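Local coordinates for protein carbohydrate esterase family 2 (CE2) (Chaetomium olivicolor, PDB 4XVH) that probably removes acetyl groups from plant cell-wall polysaccharides such as xylan, as a family 2 carbohydrate esterase, at residues C131-A135 and A136-N140; A267-Q270 and K271-T275. All coordinates share one frame; numbering follows the deposited sequence.

Overall arrangement
Both contacts are local, each closing a turn within one unbroken run of chain, and they follow in series, neither nested nor crossed. Past the N-terminal β-sandwich domain the chain enters the SGNH-type α/β domain, and interaction 1 closes a turn in the loop between helices 118-121 and 144-151. That loop lies against the sandwich domain and borders the pocket holding the bound polyether. Much later, interaction 2 closes the first turn of helix 270-285, which joins strands 250-254 and 289-292 of the parallel sheet. Their centres lie about 29 Å apart and their nearest atoms about 18 Å apart: one ties a loop beside the sandwich, the other a helix start beside the parallel sheet.

Interaction 1 (C131-A135 and A136-N140); sequences CTNTA and ALEDN
The backbone from T134 to E138 folds into a tight turn in which the carbonyl O of T134 accepts the N-H of E138 (O to N 3.2 Å) and, more weakly, that of L137, while A135 O takes a further weak bond from E138 N. With T134 OG1 set between its backbone N and carbonyl carbon (chi1 64°), that oxygen faces the bend and accepts the N-H of L137, OG1 to N 3.0 Å. Hydroxyl and carbonyl of one threonine thus receive amides three and four residues on, the pattern of an ST motif. L137 closes over this threonine, its CG 3.4 Å from T134 OG1, and its CD1 reaches back to T132 O at 3.6 Å. The motif sits in a loop of the SGNH hydrolase domain where that domain meets the N-terminal β-sandwich: S43 binds A135 O, R82 binds A136 O, and the disulfide between C131 and C303 ties down the chain three residues ahead of T134. Across the turn, N133 and E138 meet with their side chains at about a right angle. N133 ND2 donates to E138 OE2 at 3.0 Å, the acceptor lying close to the amide plane but approached from above the plane of the carboxylate; the two planes are 45° apart. E138 CG touches T134 O at 3.3 Å. The same ND2 also bonds the hydroxyl of Y87, a residue of the polyether pocket, while a weak bond from G124 N to OD1 steadies the amide. A leucine in place of N133 would probably leave E138 OE2 and the hydroxyl of Y87 without their shared amide. E138 OE2 also lies near the carboxylate of E84, so the N-H from N133 is likely to ease the crowding of negative charge there.

Interaction 2 (A267-Q270 and K271-T275); sequences ADAQ and KTTQT
A269 and T273 meet in the opening turn of helix 270-285, the α-helical link of a β-α-β crossover between strands 250-254 and 289-292, with A269 at the N-cap position. The backbone bonds come first: T273 N donates to A269 O at 2.9 Å, and Q274 N reaches Q270 O at 2.8 Å. Hydroxyl bonds form the second group. T273 OG1, held anti to its own carbonyl carbon (chi1 -60°), folds back and donates to A269 O at 2.8 Å, coming from well above the carbonyl plane; one oxygen is therefore gripped by both the amide and the hydroxyl of a single residue. A third group carries polar ends beyond the turn. K271 bends to give its ammonium to the carbonyls of S256 and W294, Q274 OE1 accepts from S256 N, T272 OG1 pairs with D261, and D268 pairs with Y219, fixing the helix start to the loops around it. Two residues further along, the double grip recurs, as T275 N and T275 OG1, the latter 2.7 Å from K271 O, bind that oxygen from opposite faces of its carbonyl plane.

Interaction 1 (C131-A135 and A136-N140)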
ATOM      1  N   CYS A 131       4.750  18.039  10.961  1.00 23.89           N
ATOM      2  CA  CYS A 131       5.995  17.286  10.854  1.00 26.75           C
ATOM      3  C   CYS A 131       6.388  17.100   9.396  1.00 24.86           C
ATOM      4  O   CYS A 131       5.530  17.118   8.503  1.00 22.65           O
ATOM      5  CB  CYS A 131       5.878  15.919  11.551  1.00 26.02           C
ATOM      6  SG  CYS A 131       4.392  14.943  11.044  1.00 26.42           S
ATOM      7  N   THR A 132       7.692  16.948   9.156  1.00 24.17           N
ATOM      8  CA  THR A 132       8.176  16.573   7.827  1.00 24.21           C
ATOM      9  C   THR A 132       8.155  15.058   7.657  1.00 22.10           C
ATOM     10  O   THR A 132       8.681  14.317   8.489  1.00 20.85           O
ATOM     11  CB  THR A 132       9.598  17.122   7.587  1.00 26.46           C
ATOM     12  OG1 THR A 132       9.524  18.552   7.564  1.00 27.14           O
ATOM     13  CG2 THR A 132      10.143  16.632   6.270  1.00 25.62           C
ATOM     14  N   ASN A 133       7.507  14.597   6.598  1.00 19.66           N
ATOM     15  CA  ASN A 133       7.437  13.163   6.336  1.00 20.91           C
ATOM     16  C   ASN A 133       8.828  12.608   6.126  1.00 21.13           C
ATOM     17  O   ASN A 133       9.691  13.286   5.558  1.00 19.77           O
ATOM     18  CB  ASN A 133       6.590  12.861   5.106  1.00 21.07           C
ATOM     19  CG  ASN A 133       6.313  11.369   4.952  1.00 21.62           C
ATOM     20  OD1 ASN A 133       5.856  10.704   5.899  1.00 20.60           O
ATOM     21  ND2 ASN A 133       6.581  10.837   3.765  1.00 20.79           N
ATOM     22  N   THR A 134       9.048  11.388   6.594  1.00 18.72           N
ATOM     23  CA  THR A 134      10.312  10.685   6.375  1.00 19.62           C
ATOM     24  C   THR A 134       9.952   9.233   6.117  1.00 18.84           C
ATOM     25  O   THR A 134       8.832   8.825   6.438  1.00 17.24           O
ATOM     26  CB  THR A 134      11.233  10.728   7.584  1.00 20.23           C
ATOM     27  OG1 THR A 134      10.590  10.032   8.668  1.00 20.13           O
ATOM     28  CG2 THR A 134      11.559  12.180   8.020  1.00 25.03           C
ATOM     29  N   ALA A 135      10.878   8.448   5.572  1.00 20.63           N
ATOM     30  CA  ALA A 135      10.636   7.008   5.459  1.00 20.77           C
ATOM     31  C   ALA A 135      10.309   6.449   6.849  1.00 20.74           C
ATOM     32  O   ALA A 135       9.426   5.603   6.989  1.00 21.16           O
ATOM     33  CB  ALA A 135      11.868   6.271   4.866  1.00 19.20           C
ATOM     34  N   ALA A 136      11.025   6.929   7.874  1.00 18.90           N
ATOM     35  CA  ALA A 136      10.835   6.397   9.233  1.00 19.23           C
ATOM     36  C   ALA A 136       9.401   6.638   9.749  1.00 19.67           C
ATOM     37  O   ALA A 136       8.873   5.820  10.490  1.00 16.79           O
ATOM     38  CB  ALA A 136      11.851   7.011  10.198  1.00 21.61           C
ATOM     39  N   LEU A 137       8.767   7.733   9.329  1.00 16.85           N
ATOM     40  CA  LEU A 137       7.417   8.068   9.824  1.00 17.34           C
ATOM     41  C   LEU A 137       6.307   7.393   9.022  1.00 17.80           C
ATOM     42  O   LEU A 137       5.153   7.325   9.461  1.00 16.86           O
ATOM     43  CB  LEU A 137       7.204   9.576   9.830  1.00 18.20           C
ATOM     44  CG  LEU A 137       8.030  10.299  10.921  1.00 20.53           C
ATOM     45  CD1 LEU A 137       7.780  11.803  10.917  1.00 22.26           C
ATOM     46  CD2 LEU A 137       7.725   9.741  12.328  1.00 22.02           C
ATOM     47  N   GLU A 138       6.640   6.923   7.822  1.00 17.04           N
ATOM     48  CA  GLU A 138       5.671   6.178   7.041  1.00 15.79           C
ATOM     49  C   GLU A 138       5.400   4.850   7.736  1.00 17.05           C
ATOM     50  O   GLU A 138       6.304   4.278   8.350  1.00 18.34           O
ATOM     51  CB  GLU A 138       6.183   5.977   5.606  1.00 16.04           C
ATOM     52  CG  GLU A 138       6.390   7.304   4.917  1.00 16.92           C
ATOM     53  CD  GLU A 138       6.495   7.159   3.422  1.00 18.83           C
ATOM     54  OE1 GLU A 138       7.088   6.137   2.999  1.00 18.09           O
ATOM     55  OE2 GLU A 138       5.975   8.054   2.686  1.00 18.34           O
ATOM     56  N   ASP A 139       4.182   4.331   7.621  1.00 15.08           N
ATOM     57  CA  ASP A 139       3.871   3.116   8.367  1.00 16.51           C
ATOM     58  C   ASP A 139       2.837   2.281   7.614  1.00 15.96           C
ATOM     59  O   ASP A 139       1.687   2.189   8.032  1.00 15.59           O
ATOM     60  CB  ASP A 139       3.359   3.473   9.778  1.00 15.59           C
ATOM     61  CG  ASP A 139       3.401   2.297  10.751  1.00 16.34           C
ATOM     62  OD1 ASP A 139       3.452   1.136  10.292  1.00 15.29           O
ATOM     63  OD2 ASP A 139       3.384   2.535  12.000  1.00 18.39           O
ATOM     64  N   ASN A 140       3.253   1.685   6.495  1.00 15.23           N
ATOM     65  CA  ASN A 140       2.319   0.931   5.679  1.00 13.36           C
ATOM     66  C   ASN A 140       1.595  -0.150   6.490  1.00 13.15           C
ATOM     67  O   ASN A 140       0.429  -0.379   6.234  1.00 14.03           O
ATOM     68  CB  ASN A 140       3.027   0.295   4.457  1.00 13.11           C
ATOM     69  CG  ASN A 140       2.037  -0.377   3.494  1.00 13.67           C
ATOM     70  OD1 ASN A 140       2.029  -1.613   3.346  1.00 14.24           O
ATOM     71  ND2 ASN A 140       1.174   0.440   2.850  1.00 12.11           N
TER

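Interaction 2 (A267-Q270 and K271-T275)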
ATOM      1  N   ALA A 267     -18.116  25.896  -3.413  1.00 36.97           N
ATOM      2  CA  ALA A 267     -18.592  25.672  -4.776  1.00 37.81           C
ATOM      3  C   ALA A 267     -17.991  24.421  -5.427  1.00 37.11           C
ATOM      4  O   ALA A 267     -18.670  23.716  -6.180  1.00 37.28           O
ATOM      5  CB  ALA A 267     -18.287  26.886  -5.629  1.00 39.01           C
ATOM      6  N   ASP A 268     -16.707  24.174  -5.168  1.00 35.02           N
ATOM      7  CA  ASP A 268     -16.026  23.010  -5.715  1.00 34.19           C
ATOM      8  C   ASP A 268     -16.669  21.713  -5.247  1.00 32.54           C
ATOM      9  O   ASP A 268     -16.633  20.719  -5.969  1.00 32.21           O
ATOM     10  CB  ASP A 268     -14.550  22.998  -5.312  1.00 34.92           C
ATOM     11  CG  ASP A 268     -13.692  23.946  -6.145  1.00 39.07           C
ATOM     12  OD1 ASP A 268     -13.701  23.840  -7.398  1.00 40.54           O
ATOM     13  OD2 ASP A 268     -12.991  24.786  -5.530  1.00 39.57           O
ATOM     14  N   ALA A 269     -17.216  21.719  -4.028  1.00 31.79           N
ATOM     15  CA  ALA A 269     -17.767  20.516  -3.380  1.00 30.43           C
ATOM     16  C   ALA A 269     -16.968  19.269  -3.731  1.00 29.11           C
ATOM     17  O   ALA A 269     -17.525  18.278  -4.210  1.00 26.94           O
ATOM     18  CB  ALA A 269     -19.251  20.312  -3.775  1.00 31.70           C
ATOM     19  N   GLN A 270     -15.658  19.312  -3.500  1.00 28.18           N
ATOM     20  CA  GLN A 270     -14.782  18.276  -4.035  1.00 26.84           C
ATOM     21  C   GLN A 270     -15.142  16.836  -3.578  1.00 27.67           C
ATOM     22  O   GLN A 270     -15.123  15.889  -4.395  1.00 27.21           O
ATOM     23  CB  GLN A 270     -13.325  18.601  -3.675  1.00 24.00           C
ATOM     24  CG  GLN A 270     -12.789  19.823  -4.383  1.00 25.24           C
ATOM     25  CD  GLN A 270     -11.280  19.829  -4.404  1.00 25.46           C
ATOM     26  OE1 GLN A 270     -10.622  19.313  -3.478  1.00 23.65           O
ATOM     27  NE2 GLN A 270     -10.715  20.367  -5.475  1.00 25.25           N
ATOM     28  N   LYS A 271     -15.485  16.670  -2.300  1.00 25.99           N
ATOM     29  CA  LYS A 271     -15.749  15.337  -1.752  1.00 24.51           C
ATOM     30  C   LYS A 271     -17.030  14.728  -2.324  1.00 25.33           C
ATOM     31  O   LYS A 271     -17.074  13.566  -2.711  1.00 22.13           O
ATOM     32  CB  LYS A 271     -15.835  15.393  -0.233  1.00 24.59           C
ATOM     33  CG  LYS A 271     -16.063  14.039   0.456  1.00 24.38           C
ATOM     34  CD  LYS A 271     -15.047  12.962   0.021  1.00 23.02           C
ATOM     35  CE  LYS A 271     -15.115  11.724   0.941  1.00 21.40           C
ATOM     36  NZ  LYS A 271     -14.514  12.024   2.276  1.00 20.27           N
ATOM     37  N   THR A 272     -18.087  15.519  -2.358  1.00 28.02           N
ATOM     38  CA  THR A 272     -19.327  15.065  -2.997  1.00 29.02           C
ATOM     39  C   THR A 272     -19.096  14.804  -4.490  1.00 28.95           C
ATOM     40  O   THR A 272     -19.554  13.803  -5.021  1.00 30.10           O
ATOM     41  CB  THR A 272     -20.436  16.095  -2.788  1.00 30.85           C
ATOM     42  OG1 THR A 272     -20.733  16.150  -1.385  1.00 31.43           O
ATOM     43  CG2 THR A 272     -21.713  15.739  -3.585  1.00 31.61           C
ATOM     44  N   THR A 273     -18.381  15.701  -5.166  1.00 29.40           N
ATOM     45  CA  THR A 273     -18.095  15.524  -6.596  1.00 28.94           C
ATOM     46  C   THR A 273     -17.343  14.194  -6.849  1.00 27.84           C
ATOM     47  O   THR A 273     -17.707  13.431  -7.758  1.00 26.74           O
ATOM     48  CB  THR A 273     -17.281  16.702  -7.154  1.00 27.86           C
ATOM     49  OG1 THR A 273     -18.030  17.914  -6.989  1.00 28.73           O
ATOM     50  CG2 THR A 273     -17.003  16.515  -8.642  1.00 28.97           C
ATOM     51  N   GLN A 274     -16.306  13.918  -6.048  1.00 26.16           N
ATOM     52  CA  GLN A 274     -15.561  12.655  -6.181  1.00 24.99           C
ATOM     53  C   GLN A 274     -16.442  11.462  -5.868  1.00 26.18           C
ATOM     54  O   GLN A 274     -16.361  10.426  -6.530  1.00 26.74           O
ATOM     55  CB  GLN A 274     -14.346  12.593  -5.254  1.00 23.09           C
ATOM     56  CG  GLN A 274     -13.465  11.350  -5.524  1.00 21.77           C
ATOM     57  CD  GLN A 274     -12.602  10.955  -4.345  1.00 21.54           C
ATOM     58  OE1 GLN A 274     -12.905  11.291  -3.191  1.00 21.10           O
ATOM     59  NE2 GLN A 274     -11.499  10.236  -4.630  1.00 20.24           N
ATOM     60  N   THR A 275     -17.273  11.615  -4.843  1.00 25.92           N
ATOM     61  CA  THR A 275     -18.109  10.517  -4.396  1.00 25.35           C
ATOM     62  C   THR A 275     -19.079  10.117  -5.481  1.00 26.97           C
ATOM     63  O   THR A 275     -19.205   8.935  -5.809  1.00 26.77           O
ATOM     64  CB  THR A 275     -18.855  10.887  -3.120  1.00 24.99           C
ATOM     65  OG1 THR A 275     -17.884  11.091  -2.087  1.00 22.71           O
ATOM     66  CG2 THR A 275     -19.824   9.778  -2.719  1.00 22.20           C
TER